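Long-range contacts in enolase from the environmental genome shotgun sequencing of the Sargasso Sea (PDB 2QGY), which is of unknown function but, as a magnesium-binding member of the enolase superfamily, probably removes a proton next to a carboxylate in its substrate: residues 256-264 with 284-295; 336-344 with 361-372. One frame throughout, in Å; residues are numbered along the deposited sequence.

Interaction 1 (256-264 with 284-295)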
loop_
_atom_site.group_PDB
_atom_site.type_symbol
_atom_site.label_atom_id
_atom_site.label_comp_id
_atom_site.label_asym_id
_atom_site.label_seq_id
_atom_site.Cartn_x
_atom_site.Cartn_y
_atom_site.Cartn_z
ATOM N N GLY A 256 -1.256 1.937 -8.651
ATOM C CA GLY A 256 -0.748 3.267 -8.894
ATOM C C GLY A 256 -0.082 3.379 -10.252
ATOM O O GLY A 256 0.541 2.431 -10.753
ATOM N N LEU A 257 -0.156 4.560 -10.839
ATOM C CA LEU A 257 0.422 4.745 -12.172
ATOM C C LEU A 257 1.944 4.675 -12.183
ATOM O O LEU A 257 2.528 4.180 -13.126
ATOM C CB LEU A 257 -0.005 6.081 -12.748
ATOM C CG LEU A 257 -1.472 6.227 -13.133
ATOM C CD1 LEU A 257 -1.771 7.687 -13.453
ATOM C CD2 LEU A 257 -1.794 5.322 -14.327
ATOM N N VAL A 258 2.583 5.186 -11.126
ATOM C CA VAL A 258 4.039 5.360 -11.137
ATOM C C VAL A 258 4.775 4.032 -11.279
ATOM O O VAL A 258 5.689 3.940 -12.103
ATOM C CB VAL A 258 4.520 6.111 -9.879
ATOM C CG1 VAL A 258 6.055 6.226 -9.875
ATOM C CG2 VAL A 258 3.865 7.505 -9.825
ATOM N N HIS A 259 4.375 3.012 -10.509
ATOM C CA HIS A 259 5.056 1.707 -10.613
ATOM C C HIS A 259 4.917 1.173 -12.049
ATOM O O HIS A 259 5.894 0.683 -12.635
ATOM C CB HIS A 259 4.483 0.714 -9.605
ATOM C CG HIS A 259 5.004 -0.685 -9.775
ATOM N ND1 HIS A 259 6.296 -1.043 -9.462
ATOM C CD2 HIS A 259 4.431 -1.779 -10.319
ATOM C CE1 HIS A 259 6.468 -2.323 -9.728
ATOM N NE2 HIS A 259 5.355 -2.793 -10.265
ATOM N N PHE A 260 3.715 1.254 -12.612
ATOM C CA PHE A 260 3.525 0.724 -13.982
ATOM C C PHE A 260 4.280 1.515 -15.038
ATOM O O PHE A 260 4.805 0.914 -15.994
ATOM C CB PHE A 260 2.042 0.521 -14.328
ATOM C CG PHE A 260 1.384 -0.589 -13.509
ATOM C CD1 PHE A 260 1.459 -1.914 -13.921
ATOM C CD2 PHE A 260 0.813 -0.302 -12.268
ATOM C CE1 PHE A 260 0.910 -2.950 -13.153
ATOM C CE2 PHE A 260 0.258 -1.323 -11.487
ATOM C CZ PHE A 260 0.316 -2.645 -11.921
ATOM N N ARG A 261 4.406 2.826 -14.839
ATOM C CA ARG A 261 5.246 3.631 -15.726
ATOM C C ARG A 261 6.703 3.193 -15.638
ATOM O O ARG A 261 7.369 3.151 -16.645
ATOM C CB ARG A 261 5.106 5.133 -15.445
ATOM C CG ARG A 261 3.847 5.658 -16.071
ATOM C CD ARG A 261 3.428 7.003 -15.524
ATOM N NE ARG A 261 2.213 7.434 -16.198
ATOM C CZ ARG A 261 1.421 8.408 -15.751
ATOM N NH1 ARG A 261 1.726 9.053 -14.634
ATOM N NH2 ARG A 261 0.341 8.749 -16.432
ATOM N N GLU A 262 7.188 2.900 -14.433
ATOM C CA GLU A 262 8.551 2.370 -14.278
ATOM C C GLU A 262 8.695 1.031 -15.005
ATOM O O GLU A 262 9.718 0.812 -15.658
ATOM C CB GLU A 262 8.920 2.216 -12.804
ATOM C CG GLU A 262 10.346 1.626 -12.524
ATOM C CD GLU A 262 11.488 2.563 -12.893
ATOM O OE1 GLU A 262 11.232 3.762 -13.077
ATOM O OE2 GLU A 262 12.651 2.087 -12.994
ATOM N N LEU A 263 7.717 0.128 -14.884
ATOM C CA LEU A 263 7.807 -1.171 -15.594
ATOM C C LEU A 263 7.884 -0.930 -17.098
ATOM O O LEU A 263 8.661 -1.569 -17.790
ATOM C CB LEU A 263 6.609 -2.094 -15.302
ATOM C CG LEU A 263 6.420 -2.604 -13.867
ATOM C CD1 LEU A 263 5.044 -3.256 -13.845
ATOM C CD2 LEU A 263 7.494 -3.659 -13.535
ATOM N N ILE A 264 7.091 0.015 -17.598
ATOM C CA ILE A 264 7.161 0.334 -19.037
ATOM C C ILE A 264 8.559 0.837 -19.434
ATOM O O ILE A 264 9.115 0.398 -20.459
ATOM C CB ILE A 264 6.081 1.356 -19.454
ATOM C CG1 ILE A 264 4.680 0.758 -19.370
ATOM C CG2 ILE A 264 6.262 1.813 -20.926
ATOM C CD1 ILE A 264 3.553 1.841 -19.505
ATOM N N ASP A 284 -7.366 4.986 -13.863
ATOM C CA ASP A 284 -5.970 4.567 -13.834
ATOM C C ASP A 284 -5.673 3.317 -14.640
ATOM O O ASP A 284 -4.612 3.205 -15.236
ATOM C CB ASP A 284 -5.459 4.448 -12.387
ATOM C CG ASP A 284 -4.948 5.801 -11.848
ATOM O OD1 ASP A 284 -4.927 6.782 -12.635
ATOM O OD2 ASP A 284 -4.607 5.889 -10.650
ATOM N N ILE A 285 -6.604 2.372 -14.659
ATOM C CA ILE A 285 -6.443 1.188 -15.486
ATOM C C ILE A 285 -6.431 1.567 -16.971
ATOM O O ILE A 285 -5.591 1.113 -17.752
ATOM C CB ILE A 285 -7.579 0.181 -15.200
ATOM C CG1 ILE A 285 -7.322 -0.473 -13.845
ATOM C CG2 ILE A 285 -7.713 -0.880 -16.312
ATOM C CD1 ILE A 285 -8.288 -1.535 -13.478
ATOM N N ILE A 286 -7.371 2.414 -17.359
ATOM C CA ILE A 286 -7.429 2.893 -18.748
ATOM C C ILE A 286 -6.197 3.711 -19.152
ATOM O O ILE A 286 -5.693 3.544 -20.259
ATOM C CB ILE A 286 -8.716 3.714 -18.990
ATOM C CG1 ILE A 286 -9.977 2.837 -18.870
ATOM C CG2 ILE A 286 -8.659 4.416 -20.343
ATOM C CD1 ILE A 286 -10.105 1.731 -19.912
ATOM N N GLU A 287 -5.721 4.584 -18.266
ATOM C CA GLU A 287 -4.524 5.381 -18.533
ATOM C C GLU A 287 -3.305 4.485 -18.750
ATOM O O GLU A 287 -2.552 4.672 -19.705
ATOM C CB GLU A 287 -4.253 6.351 -17.383
ATOM C CG GLU A 287 -3.061 7.300 -17.624
ATOM C CD GLU A 287 -3.108 7.985 -18.996
ATOM O OE1 GLU A 287 -4.171 8.563 -19.343
ATOM O OE2 GLU A 287 -2.072 7.970 -19.718
ATOM N N ILE A 288 -3.122 3.510 -17.869
ATOM C CA ILE A 288 -2.004 2.588 -18.032
ATOM C C ILE A 288 -2.175 1.658 -19.244
ATOM O O ILE A 288 -1.189 1.309 -19.891
ATOM C CB ILE A 288 -1.674 1.817 -16.746
ATOM C CG1 ILE A 288 -0.209 1.373 -16.786
ATOM C CG2 ILE A 288 -2.608 0.623 -16.539
ATOM C CD1 ILE A 288 0.785 2.602 -16.585
ATOM N N SER A 289 -3.406 1.296 -19.593
ATOM C CA SER A 289 -3.645 0.475 -20.782
ATOM C C SER A 289 -3.168 1.219 -22.028
ATOM O O SER A 289 -2.498 0.667 -22.902
ATOM C CB SER A 289 -5.125 0.102 -20.906
ATOM O OG SER A 289 -5.515 -0.771 -19.859
ATOM N N ASN A 290 -3.455 2.509 -22.070
ATOM C CA ASN A 290 -3.108 3.336 -23.240
ATOM C C ASN A 290 -1.587 3.490 -23.366
ATOM O O ASN A 290 -1.007 3.287 -24.449
ATOM C CB ASN A 290 -3.800 4.706 -23.113
ATOM C CG ASN A 290 -5.325 4.624 -23.264
ATOM O OD1 ASN A 290 -6.036 5.624 -23.018
ATOM N ND2 ASN A 290 -5.843 3.457 -23.672
ATOM N N GLU A 291 -0.926 3.811 -22.255
ATOM C CA GLU A 291 0.534 3.891 -22.266
ATOM C C GLU A 291 1.171 2.551 -22.614
ATOM O O GLU A 291 2.137 2.507 -23.384
ATOM C CB GLU A 291 1.065 4.433 -20.929
ATOM C CG GLU A 291 0.530 5.831 -20.629
ATOM C CD GLU A 291 0.964 6.374 -19.288
ATOM O OE1 GLU A 291 1.996 5.920 -18.749
ATOM O OE2 GLU A 291 0.265 7.283 -18.767
ATOM N N ALA A 292 0.666 1.460 -22.025
ATOM C CA ALA A 292 1.188 0.122 -22.307
ATOM C C ALA A 292 1.073 -0.172 -23.815
ATOM O O ALA A 292 2.018 -0.660 -24.461
ATOM C CB ALA A 292 0.408 -0.921 -21.504
ATOM N N SER A 293 -0.088 0.147 -24.362
ATOM C CA SER A 293 -0.372 -0.092 -25.775
ATOM C C SER A 293 0.698 0.540 -26.681
ATOM O O SER A 293 1.196 -0.111 -27.615
ATOM C CB SER A 293 -1.769 0.409 -26.142
ATOM O OG SER A 293 -2.091 0.107 -27.502
ATOM N N ASN A 294 1.051 1.788 -26.379
ATOM C CA ASN A 294 2.052 2.551 -27.137
ATOM C C ASN A 294 3.430 1.933 -27.045
ATOM O O ASN A 294 4.320 2.212 -27.862
ATOM C CB ASN A 294 2.086 3.991 -26.641
ATOM C CG ASN A 294 0.795 4.714 -26.927
ATOM O OD1 ASN A 294 0.069 4.312 -27.830
ATOM N ND2 ASN A 294 0.483 5.765 -26.148
ATOM N N ASN A 295 3.585 1.058 -26.059
ATOM C CA ASN A 295 4.836 0.376 -25.814
ATOM C C ASN A 295 4.806 -1.121 -26.061
ATOM O O ASN A 295 5.706 -1.837 -25.619
ATOM C CB ASN A 295 5.315 0.731 -24.404
ATOM C CG ASN A 295 5.773 2.162 -24.316
ATOM O OD1 ASN A 295 6.907 2.461 -24.649
ATOM N ND2 ASN A 295 4.880 3.070 -23.903
#

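Interaction 2 (336-344 with 361-372)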
loop_
_atom_site.group_PDB
_atom_site.type_symbol
_atom_site.label_atom_id
_atom_site.label_comp_id
_atom_site.label_asym_id
_atom_site.label_seq_id
_atom_site.Cartn_x
_atom_site.Cartn_y
_atom_site.Cartn_z
ATOM N N PHE A 336 -21.752 -19.393 -7.384
ATOM C CA PHE A 336 -21.817 -18.689 -6.120
ATOM C C PHE A 336 -22.347 -17.256 -6.314
ATOM O O PHE A 336 -23.205 -16.781 -5.562
ATOM C CB PHE A 336 -20.472 -18.609 -5.403
ATOM C CG PHE A 336 -20.564 -17.840 -4.129
ATOM C CD1 PHE A 336 -21.141 -18.433 -3.004
ATOM C CD2 PHE A 336 -20.149 -16.510 -4.059
ATOM C CE1 PHE A 336 -21.275 -17.737 -1.845
ATOM C CE2 PHE A 336 -20.287 -15.795 -2.889
ATOM C CZ PHE A 336 -20.857 -16.403 -1.773
ATOM N N SER A 337 -21.773 -16.549 -7.280
ATOM C CA SER A 337 -22.128 -15.154 -7.523
ATOM C C SER A 337 -23.570 -15.080 -8.032
ATOM O O SER A 337 -24.303 -14.120 -7.747
ATOM C CB SER A 337 -21.171 -14.533 -8.532
ATOM O OG SER A 337 -19.836 -14.551 -8.046
ATOM N N LYS A 338 -23.972 -16.103 -8.794
ATOM C CA LYS A 338 -25.350 -16.171 -9.288
ATOM C C LYS A 338 -26.394 -16.257 -8.173
ATOM O O LYS A 338 -27.570 -15.935 -8.390
ATOM C CB LYS A 338 -25.502 -17.328 -10.255
ATOM C CG LYS A 338 -24.864 -17.043 -11.621
ATOM C CD LYS A 338 -25.158 -18.151 -12.591
ATOM C CE LYS A 338 -24.779 -17.731 -13.996
ATOM N NZ LYS A 338 -24.854 -18.919 -14.902
ATOM N N LYS A 339 -25.978 -16.692 -6.993
ATOM C CA LYS A 339 -26.895 -16.738 -5.837
ATOM C C LYS A 339 -27.501 -15.374 -5.533
ATOM O O LYS A 339 -28.668 -15.279 -5.125
ATOM C CB LYS A 339 -26.207 -17.276 -4.585
ATOM C CG LYS A 339 -25.822 -18.742 -4.615
ATOM C CD LYS A 339 -25.016 -19.062 -3.355
ATOM C CE LYS A 339 -24.618 -20.537 -3.304
ATOM N NZ LYS A 339 -25.794 -21.394 -3.035
ATOM N N PHE A 340 -26.719 -14.309 -5.708
ATOM C CA PHE A 340 -27.211 -12.980 -5.353
ATOM C C PHE A 340 -27.239 -11.999 -6.535
ATOM O O PHE A 340 -27.751 -10.908 -6.400
ATOM C CB PHE A 340 -26.401 -12.407 -4.172
ATOM C CG PHE A 340 -24.937 -12.198 -4.501
ATOM C CD1 PHE A 340 -24.508 -11.011 -5.096
ATOM C CD2 PHE A 340 -24.012 -13.196 -4.229
ATOM C CE1 PHE A 340 -23.155 -10.829 -5.402
ATOM C CE2 PHE A 340 -22.656 -13.026 -4.526
ATOM C CZ PHE A 340 -22.236 -11.834 -5.118
ATOM N N CYS A 341 -26.681 -12.378 -7.684
ATOM C CA CYS A 341 -26.602 -11.440 -8.817
ATOM C C CYS A 341 -27.094 -12.123 -10.085
ATOM O O CYS A 341 -26.669 -13.227 -10.383
ATOM C CB CYS A 341 -25.152 -10.952 -9.036
ATOM S SG CYS A 341 -24.914 -9.761 -10.404
ATOM N N GLU A 342 -27.984 -11.456 -10.818
ATOM C CA GLU A 342 -28.340 -11.902 -12.171
ATOM C C GLU A 342 -27.247 -11.370 -13.084
ATOM O O GLU A 342 -27.285 -10.225 -13.535
ATOM C CB GLU A 342 -29.747 -11.400 -12.556
ATOM C CG GLU A 342 -30.844 -12.033 -11.690
ATOM C CD GLU A 342 -32.247 -11.386 -11.810
ATOM O OE1 GLU A 342 -33.070 -11.662 -10.908
ATOM O OE2 GLU A 342 -32.539 -10.606 -12.764
ATOM N N LEU A 343 -26.225 -12.191 -13.303
ATOM C CA LEU A 343 -24.973 -11.699 -13.901
ATOM C C LEU A 343 -25.180 -10.988 -15.227
ATOM O O LEU A 343 -25.964 -11.454 -16.058
ATOM C CB LEU A 343 -23.968 -12.838 -14.094
ATOM C CG LEU A 343 -23.591 -13.653 -12.861
ATOM C CD1 LEU A 343 -22.512 -14.670 -13.236
ATOM C CD2 LEU A 343 -23.119 -12.764 -11.722
ATOM N N PRO A 344 -24.480 -9.850 -15.433
ATOM C CA PRO A 344 -24.706 -9.056 -16.652
ATOM C C PRO A 344 -23.893 -9.527 -17.873
ATOM O O PRO A 344 -23.665 -8.758 -18.816
ATOM C CB PRO A 344 -24.268 -7.660 -16.211
ATOM C CG PRO A 344 -23.159 -7.905 -15.276
ATOM C CD PRO A 344 -23.472 -9.220 -14.555
ATOM N N GLY A 361 -24.733 -2.832 -15.405
ATOM C CA GLY A 361 -25.813 -3.801 -15.612
ATOM C C GLY A 361 -26.065 -4.694 -14.408
ATOM O O GLY A 361 -26.576 -5.808 -14.556
ATOM N N ILE A 362 -25.737 -4.208 -13.216
ATOM C CA ILE A 362 -25.834 -5.024 -11.995
ATOM C C ILE A 362 -27.295 -5.122 -11.514
ATOM O O ILE A 362 -27.981 -4.110 -11.339
ATOM C CB ILE A 362 -24.885 -4.508 -10.881
ATOM C CG1 ILE A 362 -23.422 -4.607 -11.352
ATOM C CG2 ILE A 362 -25.124 -5.231 -9.545
ATOM C CD1 ILE A 362 -22.943 -6.001 -11.598
ATOM N N VAL A 363 -27.730 -6.350 -11.297
ATOM C CA VAL A 363 -29.010 -6.641 -10.676
ATOM C C VAL A 363 -28.711 -7.561 -9.510
ATOM O O VAL A 363 -28.414 -8.735 -9.708
ATOM C CB VAL A 363 -29.965 -7.358 -11.673
ATOM C CG1 VAL A 363 -31.300 -7.753 -10.992
ATOM C CG2 VAL A 363 -30.255 -6.483 -12.904
ATOM N N ILE A 364 -28.765 -7.025 -8.294
ATOM C CA ILE A 364 -28.414 -7.809 -7.098
ATOM C C ILE A 364 -29.606 -7.891 -6.151
ATOM O O ILE A 364 -30.289 -6.892 -5.918
ATOM C CB ILE A 364 -27.163 -7.233 -6.384
ATOM C CG1 ILE A 364 -25.879 -7.731 -7.078
ATOM C CG2 ILE A 364 -27.076 -7.642 -4.914
ATOM C CD1 ILE A 364 -24.658 -6.986 -6.560
ATOM N N HIS A 365 -29.828 -9.092 -5.623
ATOM C CA HIS A 365 -30.848 -9.346 -4.632
ATOM C C HIS A 365 -30.217 -9.127 -3.268
ATOM O O HIS A 365 -29.520 -9.996 -2.734
ATOM C CB HIS A 365 -31.367 -10.764 -4.781
ATOM C CG HIS A 365 -32.092 -11.008 -6.067
ATOM N ND1 HIS A 365 -33.461 -11.177 -6.124
ATOM C CD2 HIS A 365 -31.646 -11.104 -7.343
ATOM C CE1 HIS A 365 -33.824 -11.372 -7.379
ATOM N NE2 HIS A 365 -32.743 -11.328 -8.141
ATOM N N GLU A 366 -30.443 -7.938 -2.719
ATOM C CA GLU A 366 -29.704 -7.494 -1.541
ATOM C C GLU A 366 -29.987 -8.339 -0.308
ATOM O O GLU A 366 -29.130 -8.467 0.559
ATOM C CB GLU A 366 -29.990 -6.030 -1.239
ATOM C CG GLU A 366 -29.397 -5.104 -2.264
ATOM C CD GLU A 366 -29.791 -3.651 -2.092
ATOM O OE1 GLU A 366 -29.908 -3.162 -0.944
ATOM O OE2 GLU A 366 -29.959 -2.999 -3.131
ATOM N N ASP A 367 -31.180 -8.918 -0.224
ATOM C CA ASP A 367 -31.482 -9.737 0.955
ATOM C C ASP A 367 -30.665 -11.020 0.941
ATOM O O ASP A 367 -30.195 -11.457 1.992
ATOM C CB ASP A 367 -32.991 -9.950 1.151
ATOM C CG ASP A 367 -33.715 -8.667 1.620
ATOM O OD1 ASP A 367 -33.045 -7.687 2.070
ATOM O OD2 ASP A 367 -34.974 -8.644 1.545
ATOM N N ILE A 368 -30.425 -11.571 -0.250
ATOM C CA ILE A 368 -29.557 -12.747 -0.387
ATOM C C ILE A 368 -28.087 -12.398 -0.104
ATOM O O ILE A 368 -27.383 -13.127 0.611
ATOM C CB ILE A 368 -29.716 -13.468 -1.762
ATOM C CG1 ILE A 368 -31.171 -13.935 -1.921
ATOM C CG2 ILE A 368 -28.721 -14.652 -1.857
ATOM C CD1 ILE A 368 -31.511 -14.666 -3.203
ATOM N N LEU A 369 -27.637 -11.279 -0.664
ATOM C CA LEU A 369 -26.291 -10.786 -0.389
ATOM C C LEU A 369 -26.079 -10.568 1.106
ATOM O O LEU A 369 -25.063 -10.997 1.664
ATOM C CB LEU A 369 -25.984 -9.527 -1.199
ATOM C CG LEU A 369 -24.565 -8.960 -1.053
ATOM C CD1 LEU A 369 -23.501 -10.029 -1.366
ATOM C CD2 LEU A 369 -24.428 -7.760 -1.992
ATOM N N SER A 370 -27.065 -9.967 1.773
ATOM C CA SER A 370 -26.983 -9.804 3.223
ATOM C C SER A 370 -26.870 -11.151 3.938
ATOM O O SER A 370 -26.110 -11.272 4.905
ATOM C CB SER A 370 -28.207 -9.023 3.766
ATOM O OG SER A 370 -28.244 -7.682 3.280
ATOM N N GLU A 371 -27.628 -12.152 3.483
ATOM C CA GLU A 371 -27.671 -13.440 4.168
ATOM C C GLU A 371 -26.301 -14.081 4.103
ATOM O O GLU A 371 -25.891 -14.778 5.021
ATOM C CB GLU A 371 -28.678 -14.361 3.493
ATOM C CG GLU A 371 -28.998 -15.645 4.254
ATOM C CD GLU A 371 -30.140 -16.438 3.589
ATOM O OE1 GLU A 371 -30.795 -15.898 2.639
ATOM O OE2 GLU A 371 -30.370 -17.600 4.018
ATOM N N LEU A 372 -25.610 -13.821 2.997
ATOM C CA LEU A 372 -24.286 -14.382 2.729
ATOM C C LEU A 372 -23.166 -13.584 3.385
ATOM O O LEU A 372 -21.995 -13.960 3.255
ATOM C CB LEU A 372 -24.062 -14.416 1.211
ATOM C CG LEU A 372 -24.955 -15.338 0.380
ATOM C CD1 LEU A 372 -24.754 -15.076 -1.110
ATOM C CD2 LEU A 372 -24.694 -16.821 0.702
HETATM O O HOH W 1 -26.325 -8.024 -12.821
#

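Interaction 1 (256-264 with 284-295)
Arg261, long enough to reach across the helices, and Glu291 form the polar part of this contact. The guanidinium grips the carboxylate side-on, Arg261 NE giving a hydrogen bond to Glu291 OE1 (3.0 Å) and Arg261 NH2 one to Glu291 OE2 (2.8 Å), each received on a syn lone pair. The two planes are only 4° apart, and Leu257 CB, one turn back, rests against one face of the guanidinium and helps fix its rotation. Glu287 OE2 lies 2.6 Å from Glu291 OE2; one of the two acids probably holds a proton, and Arg261 would offset the charge that remains.

The apolar part centres on Ile288, a beta-branched knob whose CG1 and CD1 fill the hole among Leu257, Phe260, Arg261 and Ile264. Its CG1 stands anti to the backbone N (chi1 -156°), which carries CD1 across to within 3.3 Å of Phe260 CB. Ile264 reaches CD1 over the backbone at Ala292, whose small side chain suits the closeness, and sets CG2 3.4 Å from Asn295 CG. That amide is held by its bond from ND2 to Glu291 O. At the other end, Leu257 CD1 meets Asp284 OD1 (3.4 Å), which is hydrogen-bonded to Tyr86.

The axes of 257-264 and 284-294 approach to 10.5 Å and run within 10° of parallel, as successive outer helices of a beta/alpha barrel do, here joined through strand 271-272.

Interaction 2 (336-344 with 361-372)
The ring of Phe340 lies between unlike partners: Leu369 CD1 sits over the centre of one face, a CH-pi contact 4.0 Å from the centroid, while the carbonyl oxygen of Ser337 lies over the opposite face. Phe340 chi1 (63°) puts CG in the cramped site between backbone N and carbonyl carbon, swinging the ring into this slot. Ile364 lies alongside the ring, its side chain pointing the same way, and puts CG1 at the edge, while Leu372 CD1 reaches Phe340 CD2 (3.7 Å) and also Phe336 CZ. Leu369 thus lays a methyl on the face, and Leu372 and Ile364 fill in around the ring as bulky aliphatic groups. Leu369 and Glu366 also touch Trp19 of strand 13-21, where the barrel domain's C-terminal part meets the antiparallel sheet.

The backbones meet as a single antiparallel bridge, with Cys341 and Ile364 as its non-hydrogen-bonded pair. Flanking bonds run from His365 N to Phe340 O (2.9 Å) and from Glu342 N to Val363 O (3.0 Å). A water bridges the gap where the chains bow apart at Leu343 and Ile362, accepting from Val363 N and donating to Glu342 O and Gly361 O. Beyond the water, Gly361 has a positive phi, which favours glycine, and its O touches Pro344 CB (3.4 Å).

On the exposed side, His365 NE2 donates to Glu342 OE1 (2.8 Å). That oxygen lies in the imidazole plane but is met from 41° above the carboxylate plane. The charge of Glu342 would probably favour a protonated imidazole, so a charge-assisted bond probably reinforces the bridge from its solvent side, while Phe340 packs on the other.

Interaction 1 precedes interaction 2 along the chain, and the two lie on opposite sides of its centre, their own centres 33 Å apart and their nearest atoms about 15 Å apart. Interaction 1 packs two outer helices, 257-265 and 282-294, of the barrel whose strands also carry or adjoin the magnesium ligands Asp200, Glu226 and Glu252. Interaction 2 lies where the chain leaves that barrel: its helix 366-371 leads directly into strand 373-379, which joins the four-stranded antiparallel sheet beside strand 13-21. The first contact thus belongs to the barrel wall, whereas the second helps connect the barrel to the smaller, largely N-terminal domain.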